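PDB 5Z79: hydroxymethyldihydropterin pyrophosphokinase-dihydropteroate synthase, putative from Plasmodium vivax, which is a bifunctional enzyme of folate biosynthesis that pyrophosphorylates 6-hydroxymethyl-7,8-dihydropterin and then condenses the product with 4-aminobenzoate to give dihydropteroate. Local coordinates for residues E90-Y94 and T235-N241; Y129-A133 and T217-K221; I230-I234 and I252-G256. All coordinates share one frame; numbering follows the deposited sequence.

Contact 1 of 3, residues E90-Y94 and T235-N241; sequences ENSRY and TKYIHIN
Ser-92 and Ile-238 meet in a single beta bridge between two otherwise irregular segments running in opposite directions, CA to CA 4.8 Å. His-239, the centre of an inverse gamma turn, donates its N to Asn-91 O (3.1 Å), while Arg-93 N gives a weak bond to Tyr-237 O. Arg-93 runs back over His-239: its CG sits over one face of the imidazole, 3.9 Å from the ring centroid, a CH-pi contact. The chain, extended from CG to NE, brings the guanidinium to the Thr-235 carbonyl, its plane tilted 42° from the imidazole. A long chain suits this place because CG can rest on the ring while the head continues past it. At the other end, Glu-90 OE2 takes Asn-241 N (3.3 Å) on its anti lone pair, and a water joins the same oxygen to Asn-241 O; OE1 turns to Tyr-183. The Tyr-94 and Tyr-237 rings, planes 23° apart, are so displaced that they hardly overlap; the stacking partner of Tyr-94 is Phe-170. Chemically, the loop between strand 43-54 and helix 105-111 is tied to the loop after helix 227-235 by one sound and one weak backbone bond, with a buried carboxylate whose two oxygens have separate partners.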
loop_
_atom_site.group_PDB
_atom_site.type_symbol
_atom_site.label_atom_id
_atom_site.label_comp_id
_atom_site.label_asym_id
_atom_site.label_seq_id
_atom_site.Cartn_x
_atom_site.Cartn_y
_atom_site.Cartn_z
ATOM N N GLU A 90 48.971 22.246 -2.692
ATOM C CA GLU A 90 49.842 22.531 -3.775
ATOM C C GLU A 90 49.212 22.082 -5.107
ATOM O O GLU A 90 48.519 21.123 -5.114
ATOM C CB GLU A 90 51.089 21.674 -3.511
ATOM C CG GLU A 90 51.720 21.767 -2.110
ATOM C CD GLU A 90 52.110 20.435 -1.455
ATOM O OE1 GLU A 90 51.228 19.613 -1.130
ATOM O OE2 GLU A 90 53.299 20.211 -1.187
ATOM N N ASN A 91 49.455 22.774 -6.223
ATOM C CA ASN A 91 48.946 22.459 -7.600
ATOM C C ASN A 91 49.552 21.240 -8.313
ATOM O O ASN A 91 50.698 20.851 -8.060
ATOM C CB ASN A 91 49.236 23.628 -8.542
ATOM C CG ASN A 91 48.325 24.791 -8.329
ATOM O OD1 ASN A 91 47.128 24.659 -8.396
ATOM N ND2 ASN A 91 48.888 25.944 -8.095
ATOM N N SER A 92 48.789 20.701 -9.264
ATOM C CA SER A 92 49.249 19.634 -10.146
ATOM C C SER A 92 50.098 20.262 -11.201
ATOM O O SER A 92 49.788 21.323 -11.663
ATOM C CB SER A 92 48.054 18.963 -10.832
ATOM O OG SER A 92 48.448 17.904 -11.688
ATOM N N ARG A 93 51.156 19.591 -11.603
ATOM C CA ARG A 93 51.947 20.031 -12.732
ATOM C C ARG A 93 51.239 19.824 -14.017
ATOM O O ARG A 93 51.580 20.421 -15.022
ATOM C CB ARG A 93 53.226 19.257 -12.816
ATOM C CG ARG A 93 54.273 19.799 -11.891
ATOM C CD ARG A 93 55.448 18.881 -11.975
ATOM N NE ARG A 93 56.417 19.216 -10.961
ATOM C CZ ARG A 93 57.450 20.012 -11.144
ATOM N NH1 ARG A 93 57.671 20.582 -12.322
ATOM N NH2 ARG A 93 58.272 20.217 -10.132
ATOM N N TYR A 94 50.255 18.964 -14.002
ATOM C CA TYR A 94 49.485 18.722 -15.190
ATOM C C TYR A 94 48.160 19.444 -15.026
ATOM O O TYR A 94 47.822 19.885 -13.939
ATOM C CB TYR A 94 49.283 17.229 -15.373
ATOM C CG TYR A 94 50.570 16.449 -15.567
ATOM C CD1 TYR A 94 51.597 16.474 -14.620
ATOM C CD2 TYR A 94 50.736 15.653 -16.678
ATOM C CE1 TYR A 94 52.750 15.738 -14.793
ATOM C CE2 TYR A 94 51.888 14.912 -16.862
ATOM C CZ TYR A 94 52.885 14.957 -15.917
ATOM O OH TYR A 94 54.014 14.215 -16.142
ATOM N N THR A 235 57.354 14.901 -7.005
ATOM C CA THR A 235 57.696 16.203 -7.598
ATOM C C THR A 235 57.715 16.162 -9.099
ATOM O O THR A 235 57.798 17.183 -9.731
ATOM C CB THR A 235 59.065 16.704 -7.161
ATOM O OG1 THR A 235 60.068 15.817 -7.669
ATOM C CG2 THR A 235 59.137 16.815 -5.644
ATOM N N LYS A 236 57.658 14.974 -9.666
ATOM C CA LYS A 236 57.438 14.825 -11.087
ATOM C C LYS A 236 55.994 15.191 -11.449
ATOM O O LYS A 236 55.702 15.471 -12.623
ATOM C CB LYS A 236 57.747 13.391 -11.505
ATOM C CG LYS A 236 57.360 13.043 -12.929
ATOM C CD LYS A 236 57.252 11.529 -13.106
ATOM C CE LYS A 236 56.831 11.157 -14.522
ATOM N NZ LYS A 236 57.982 11.346 -15.467
ATOM N N TYR A 237 55.106 15.194 -10.448
ATOM C CA TYR A 237 53.672 15.402 -10.646
ATOM C C TYR A 237 53.021 16.509 -9.803
ATOM O O TYR A 237 51.837 16.775 -9.972
ATOM C CB TYR A 237 52.959 14.104 -10.295
ATOM C CG TYR A 237 53.228 12.929 -11.200
ATOM C CD1 TYR A 237 52.503 12.751 -12.360
ATOM C CD2 TYR A 237 54.134 11.972 -10.854
ATOM C CE1 TYR A 237 52.714 11.671 -13.178
ATOM C CE2 TYR A 237 54.344 10.873 -11.652
ATOM C CZ TYR A 237 53.637 10.726 -12.822
ATOM O OH TYR A 237 53.855 9.628 -13.645
ATOM N N ILE A 238 53.764 17.119 -8.883
ATOM C CA ILE A 238 53.205 18.110 -7.957
ATOM C C ILE A 238 54.187 19.211 -7.601
ATOM O O ILE A 238 55.280 18.904 -7.168
ATOM C CB ILE A 238 52.812 17.448 -6.609
ATOM C CG1 ILE A 238 51.675 16.436 -6.803
ATOM C CG2 ILE A 238 52.391 18.500 -5.587
ATOM C CD1 ILE A 238 51.187 15.784 -5.527
ATOM N N HIS A 239 53.783 20.477 -7.713
ATOM C CA HIS A 239 54.593 21.612 -7.227
ATOM C C HIS A 239 54.640 21.681 -5.709
ATOM O O HIS A 239 54.002 22.531 -5.103
ATOM C CB HIS A 239 54.017 22.956 -7.668
ATOM C CG HIS A 239 53.968 23.160 -9.140
ATOM N ND1 HIS A 239 55.094 23.134 -9.922
ATOM C CD2 HIS A 239 52.928 23.419 -9.968
ATOM C CE1 HIS A 239 54.746 23.343 -11.178
ATOM N NE2 HIS A 239 53.435 23.523 -11.231
ATOM N N ILE A 240 55.421 20.823 -5.086
ATOM C CA ILE A 240 55.456 20.787 -3.633
ATOM C C ILE A 240 56.013 22.076 -3.038
ATOM O O ILE A 240 57.031 22.567 -3.476
ATOM C CB ILE A 240 56.250 19.571 -3.081
ATOM C CG1 ILE A 240 57.699 19.589 -3.522
ATOM C CG2 ILE A 240 55.588 18.238 -3.469
ATOM C CD1 ILE A 240 58.578 18.539 -2.834
ATOM N N ASN A 241 55.354 22.616 -2.025
ATOM C CA ASN A 241 55.907 23.735 -1.285
ATOM C C ASN A 241 57.212 23.387 -0.569
ATOM O O ASN A 241 57.343 22.307 0.019
ATOM C CB ASN A 241 54.890 24.222 -0.288
ATOM C CG ASN A 241 53.737 24.945 -0.958
ATOM O OD1 ASN A 241 52.621 24.452 -1.010
ATOM N ND2 ASN A 241 54.017 26.128 -1.488
HETATM O O HOH W 1 55.718 19.638 0.686
#

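Contact 2 of 3, residues Y129-A133 and T217-K221; sequences YENEA and TIFEK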
loop_
_atom_site.group_PDB
_atom_site.type_symbol
_atom_site.label_atom_id
_atom_site.label_comp_id
_atom_site.label_asym_id
_atom_site.label_seq_id
_atom_site.Cartn_x
_atom_site.Cartn_y
_atom_site.Cartn_z
ATOM N N TYR A 129 51.112 -14.739 -10.184
ATOM C CA TYR A 129 50.282 -13.789 -9.486
ATOM C C TYR A 129 49.340 -14.441 -8.431
ATOM O O TYR A 129 49.263 -13.992 -7.268
ATOM C CB TYR A 129 49.449 -13.013 -10.501
ATOM C CG TYR A 129 48.468 -12.091 -9.853
ATOM C CD1 TYR A 129 48.854 -10.829 -9.448
ATOM C CD2 TYR A 129 47.151 -12.497 -9.604
ATOM C CE1 TYR A 129 47.960 -9.981 -8.818
ATOM C CE2 TYR A 129 46.242 -11.646 -8.983
ATOM C CZ TYR A 129 46.662 -10.394 -8.591
ATOM O OH TYR A 129 45.814 -9.540 -7.981
ATOM N N GLU A 130 48.636 -15.502 -8.849
ATOM C CA GLU A 130 47.609 -16.154 -8.023
ATOM C C GLU A 130 48.274 -16.748 -6.806
ATOM O O GLU A 130 47.840 -16.514 -5.688
ATOM C CB GLU A 130 46.848 -17.227 -8.800
ATOM C CG GLU A 130 46.225 -16.747 -10.106
ATOM C CD GLU A 130 44.717 -16.488 -10.045
ATOM O OE1 GLU A 130 44.251 -15.309 -9.779
ATOM O OE2 GLU A 130 43.988 -17.483 -10.312
ATOM N N ASN A 131 49.363 -17.473 -7.026
ATOM C CA ASN A 131 50.120 -18.078 -5.932
ATOM C C ASN A 131 50.443 -17.089 -4.845
ATOM O O ASN A 131 50.209 -17.388 -3.685
ATOM C CB ASN A 131 51.432 -18.668 -6.425
ATOM C CG ASN A 131 51.230 -19.860 -7.337
ATOM O OD1 ASN A 131 50.250 -20.602 -7.212
ATOM N ND2 ASN A 131 52.164 -20.056 -8.267
ATOM N N GLU A 132 50.978 -15.921 -5.214
ATOM C CA GLU A 132 51.455 -14.938 -4.227
ATOM C C GLU A 132 50.326 -14.246 -3.532
ATOM O O GLU A 132 50.468 -13.823 -2.390
ATOM C CB GLU A 132 52.322 -13.857 -4.873
ATOM C CG GLU A 132 53.643 -14.339 -5.456
ATOM C CD GLU A 132 54.508 -15.030 -4.440
ATOM O OE1 GLU A 132 54.132 -15.057 -3.260
ATOM O OE2 GLU A 132 55.562 -15.556 -4.820
ATOM N N ALA A 133 49.219 -14.101 -4.244
ATOM C CA ALA A 133 48.038 -13.496 -3.672
ATOM C C ALA A 133 47.461 -14.407 -2.621
ATOM O O ALA A 133 47.198 -13.985 -1.504
ATOM C CB ALA A 133 47.010 -13.228 -4.750
ATOM N N THR A 217 49.264 -7.047 -15.059
ATOM C CA THR A 217 49.285 -8.062 -14.013
ATOM C C THR A 217 50.622 -7.972 -13.336
ATOM O O THR A 217 51.596 -8.342 -13.908
ATOM C CB THR A 217 49.188 -9.486 -14.596
ATOM O OG1 THR A 217 47.896 -9.701 -15.173
ATOM C CG2 THR A 217 49.414 -10.545 -13.523
ATOM N N ILE A 218 50.661 -7.507 -12.102
ATOM C CA ILE A 218 51.913 -7.140 -11.437
ATOM C C ILE A 218 51.964 -7.675 -9.991
ATOM O O ILE A 218 50.995 -7.573 -9.254
ATOM C CB ILE A 218 52.046 -5.582 -11.406
ATOM C CG1 ILE A 218 52.246 -5.023 -12.826
ATOM C CG2 ILE A 218 53.143 -5.138 -10.441
ATOM C CD1 ILE A 218 51.995 -3.548 -12.977
ATOM N N PHE A 219 53.107 -8.218 -9.586
ATOM C CA PHE A 219 53.374 -8.475 -8.171
ATOM C C PHE A 219 54.842 -8.230 -7.775
ATOM O O PHE A 219 55.724 -9.031 -8.066
ATOM C CB PHE A 219 52.953 -9.882 -7.802
ATOM C CG PHE A 219 52.680 -10.059 -6.338
ATOM C CD1 PHE A 219 53.713 -10.042 -5.409
ATOM C CD2 PHE A 219 51.403 -10.251 -5.892
ATOM C CE1 PHE A 219 53.475 -10.211 -4.062
ATOM C CE2 PHE A 219 51.155 -10.422 -4.547
ATOM C CZ PHE A 219 52.193 -10.404 -3.630
ATOM N N GLU A 220 55.074 -7.108 -7.101
ATOM C CA GLU A 220 56.379 -6.757 -6.594
ATOM C C GLU A 220 56.316 -6.913 -5.094
ATOM O O GLU A 220 55.602 -6.200 -4.435
ATOM C CB GLU A 220 56.782 -5.333 -7.030
ATOM C CG GLU A 220 57.072 -5.197 -8.526
ATOM C CD GLU A 220 58.117 -6.187 -9.058
ATOM O OE1 GLU A 220 59.249 -6.187 -8.546
ATOM O OE2 GLU A 220 57.802 -6.969 -9.987
ATOM N N LYS A 221 57.080 -7.864 -4.577
ATOM C CA LYS A 221 56.841 -8.457 -3.258
ATOM C C LYS A 221 57.370 -7.619 -2.131
ATOM O O LYS A 221 56.799 -7.645 -1.039
ATOM C CB LYS A 221 57.474 -9.855 -3.132
ATOM C CG LYS A 221 56.737 -10.996 -3.816
ATOM C CD LYS A 221 57.672 -12.158 -4.116
ATOM C CE LYS A 221 58.574 -11.799 -5.306
ATOM N NZ LYS A 221 59.850 -12.577 -5.385
#
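Tyr-129 of helix 126-146 leans along strand 218-220, and each part of its side chain finds a different neighbour. CB lies 3.9 Å from Thr-217 CG2, and CG stays close to that same methyl. Further out, CD1 and CE1 present the ring edge to the strand, with Ile-218 O near the ring plane, 3.9 Å from CE1. CD1 also approaches Phe-219 CD2 (4.4 Å) at the edge of the phenylalanine ring. With CG trans to the main-chain nitrogen (chi1 175°), the ring is carried alongside the strand, and at the tip OH hydrogen-bonds to Pro-265 O. Tyrosine fits here because a flat apolar body crosses the interface while its hydroxyl finds an acceptor beyond it.

The Phe-219 side chain leaves the strand toward the helix. Glu-132 CB stands over the centre of its ring, 3.6 Å from the centroid and 11° off the ring normal, a CH-pi contact, so this methylene helps bury the ring while the carboxylate stays at the margin. There the oppositely charged Glu-132 OE2 and Lys-221 NZ are 5.3 Å apart, not in contact. Both aromatic residues also touch Cys-263, which lines the nucleotide analogue's pocket. This chemistry is consistent with an apolar second layer behind the nucleotide site (Phe-219 side chain about 7 Å from the analogue), side-chain polar ends kept to its margin and far tip.

Contact 3 of 3, residues I230-I234 and I252-G256; sequences IYKII and IQNLG
Ile-230 and Ile-252 lie alongside one another, pointing opposite ways, their CG2 methyls meeting at 3.9 Å. In Ile-230 the CG2 branch lies trans to the main-chain nitrogen and CG1 trans to the carbonyl carbon (chi1 -64°), which divides the work between two arms: CG2 lies against Ile-252, including its carbonyl, while CD1 reaches toward the following turn and lies 3.9 Å from Gly-256 N. Leu-255 comes in at about a right angle to Ile-230, its CB 4.1 Å from Ile-230 CG2. A glycine at 256 presents bare backbone to the end of the isoleucine.

One helical turn on, Ile-234 and Ile-252 meet at a slant. Here the longer branches do the touching, Ile-234 CD1 against Ile-252 CG1 at 4.0 Å, and the same methyl comes within 4.4 Å of Leu-255 CD2. Ile-252 consequently has a separate surface for each helix residue, CG2 for Ile-230 and CG1 for Ile-234; branching at CB is what makes this possible. Its CG2 lies near the plane of the Tyr-231 ring, at its edge; the closest side-chain atom is Tyr-231 CB at 4.3 Å, while the tyrosine hydroxyl turns elsewhere to bond His-242 NE2.

The join is wholly apolar between side chains. It places helix 227-235 against the end of helix 249-252 and the 3-10 segment starting at Leu-255. Helix 174-188 adds Tyr-183 against Ile-252, and Lys-182 and Gln-186 against Leu-255. Beyond Gly-256 the chain continues through Lys-258 and Ile-259, which line the nucleotide pocket, into strand 262-264.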
loop_
_atom_site.group_PDB
_atom_site.type_symbol
_atom_site.label_atom_id
_atom_site.label_comp_id
_atom_site.label_asym_id
_atom_site.label_seq_id
_atom_site.Cartn_x
_atom_site.Cartn_y
_atom_site.Cartn_z
ATOM N N ILE A 230 60.722 8.962 -2.895
ATOM C CA ILE A 230 59.371 9.456 -2.821
ATOM C C ILE A 230 59.285 10.836 -3.421
ATOM O O ILE A 230 58.358 11.136 -4.158
ATOM C CB ILE A 230 58.936 9.583 -1.361
ATOM C CG1 ILE A 230 58.882 8.218 -0.665
ATOM C CG2 ILE A 230 57.609 10.299 -1.279
ATOM C CD1 ILE A 230 57.842 7.254 -1.217
ATOM N N TYR A 231 60.249 11.676 -3.050
ATOM C CA TYR A 231 60.369 13.053 -3.541
ATOM C C TYR A 231 60.498 13.066 -5.042
ATOM O O TYR A 231 59.764 13.773 -5.712
ATOM C CB TYR A 231 61.578 13.730 -2.911
ATOM C CG TYR A 231 61.792 15.199 -3.211
ATOM C CD1 TYR A 231 62.478 15.593 -4.343
ATOM C CD2 TYR A 231 61.363 16.209 -2.327
ATOM C CE1 TYR A 231 62.718 16.933 -4.621
ATOM C CE2 TYR A 231 61.606 17.557 -2.605
ATOM C CZ TYR A 231 62.291 17.899 -3.762
ATOM O OH TYR A 231 62.557 19.187 -4.102
ATOM N N LYS A 232 61.405 12.278 -5.586
ATOM C CA LYS A 232 61.480 12.196 -7.024
ATOM C C LYS A 232 60.139 11.851 -7.626
ATOM O O LYS A 232 59.742 12.392 -8.604
ATOM C CB LYS A 232 62.517 11.186 -7.469
ATOM C CG LYS A 232 63.834 11.821 -7.831
ATOM C CD LYS A 232 64.926 10.784 -7.957
ATOM C CE LYS A 232 65.767 10.737 -6.698
ATOM N NZ LYS A 232 66.820 9.687 -6.781
ATOM N N ILE A 233 59.402 10.959 -7.033
ATOM C CA ILE A 233 58.166 10.555 -7.662
ATOM C C ILE A 233 57.025 11.588 -7.540
ATOM O O ILE A 233 56.258 11.755 -8.476
ATOM C CB ILE A 233 57.717 9.232 -7.071
ATOM C CG1 ILE A 233 58.745 8.176 -7.404
ATOM C CG2 ILE A 233 56.351 8.844 -7.613
ATOM C CD1 ILE A 233 58.643 6.960 -6.523
ATOM N N ILE A 234 56.898 12.250 -6.392
ATOM C CA ILE A 234 55.838 13.226 -6.189
ATOM C C ILE A 234 56.094 14.479 -6.949
ATOM O O ILE A 234 55.161 15.068 -7.460
ATOM C CB ILE A 234 55.701 13.607 -4.714
ATOM C CG1 ILE A 234 54.867 12.574 -3.991
ATOM C CG2 ILE A 234 55.005 14.949 -4.537
ATOM C CD1 ILE A 234 55.274 12.477 -2.557
ATOM N N ILE A 252 56.436 13.491 3.246
ATOM C CA ILE A 252 57.115 12.975 2.069
ATOM C C ILE A 252 58.287 12.054 2.384
ATOM O O ILE A 252 58.503 11.050 1.743
ATOM C CB ILE A 252 57.596 14.163 1.226
ATOM C CG1 ILE A 252 56.400 14.778 0.520
ATOM C CG2 ILE A 252 58.654 13.740 0.219
ATOM C CD1 ILE A 252 56.737 15.879 -0.444
ATOM N N GLN A 253 59.046 12.426 3.385
ATOM C CA GLN A 253 60.188 11.667 3.841
ATOM C C GLN A 253 59.906 10.254 4.305
ATOM O O GLN A 253 60.727 9.371 4.163
ATOM C CB GLN A 253 60.727 12.419 5.018
ATOM C CG GLN A 253 61.924 11.827 5.661
ATOM C CD GLN A 253 62.605 12.875 6.487
ATOM O OE1 GLN A 253 61.969 13.842 6.940
ATOM N NE2 GLN A 253 63.914 12.722 6.673
ATOM N N ASN A 254 58.750 10.048 4.903
ATOM C CA ASN A 254 58.438 8.782 5.529
ATOM C C ASN A 254 57.384 7.983 4.792
ATOM O O ASN A 254 56.977 6.914 5.249
ATOM C CB ASN A 254 57.963 9.053 6.946
ATOM C CG ASN A 254 59.039 9.673 7.799
ATOM O OD1 ASN A 254 59.961 8.985 8.214
ATOM N ND2 ASN A 254 58.931 10.974 8.065
ATOM N N LEU A 255 56.948 8.477 3.649
ATOM C CA LEU A 255 55.812 7.872 2.995
ATOM C C LEU A 255 56.067 6.427 2.605
ATOM O O LEU A 255 55.117 5.671 2.398
ATOM C CB LEU A 255 55.412 8.669 1.768
ATOM C CG LEU A 255 53.935 8.579 1.434
ATOM C CD1 LEU A 255 53.099 9.126 2.579
ATOM C CD2 LEU A 255 53.652 9.363 0.172
ATOM N N GLY A 256 57.356 6.065 2.494
ATOM C CA GLY A 256 57.794 4.713 2.129
ATOM C C GLY A 256 57.319 3.647 3.105
ATOM O O GLY A 256 56.916 2.527 2.715
#

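Along the chain the six segments come in the order 90-94, 129-133, 217-221, 230-234, 235-241 and 252-256, so contacts 1 and 3 interlock, while contact 2 falls within the stretch bounded by contact 1 and closes before contact 3 opens. Contacts 1 and 3 have centres 13 Å apart and share one apolar patch: Ile-240 packs on Tyr-231, Ile-234 and Ile-252, and helix 174-188 borders both. Contact 2 stands apart, its centre 31 Å from contact 1 and 24 Å from contact 3, but strand 218-220 leads directly to helix 227-235. Together they pack loops, helices and a short strand of the pyrophosphokinase part; Phe-219 (side chain) and Gly-256 lie about 7 and 9 Å from the bound nucleotide analogue.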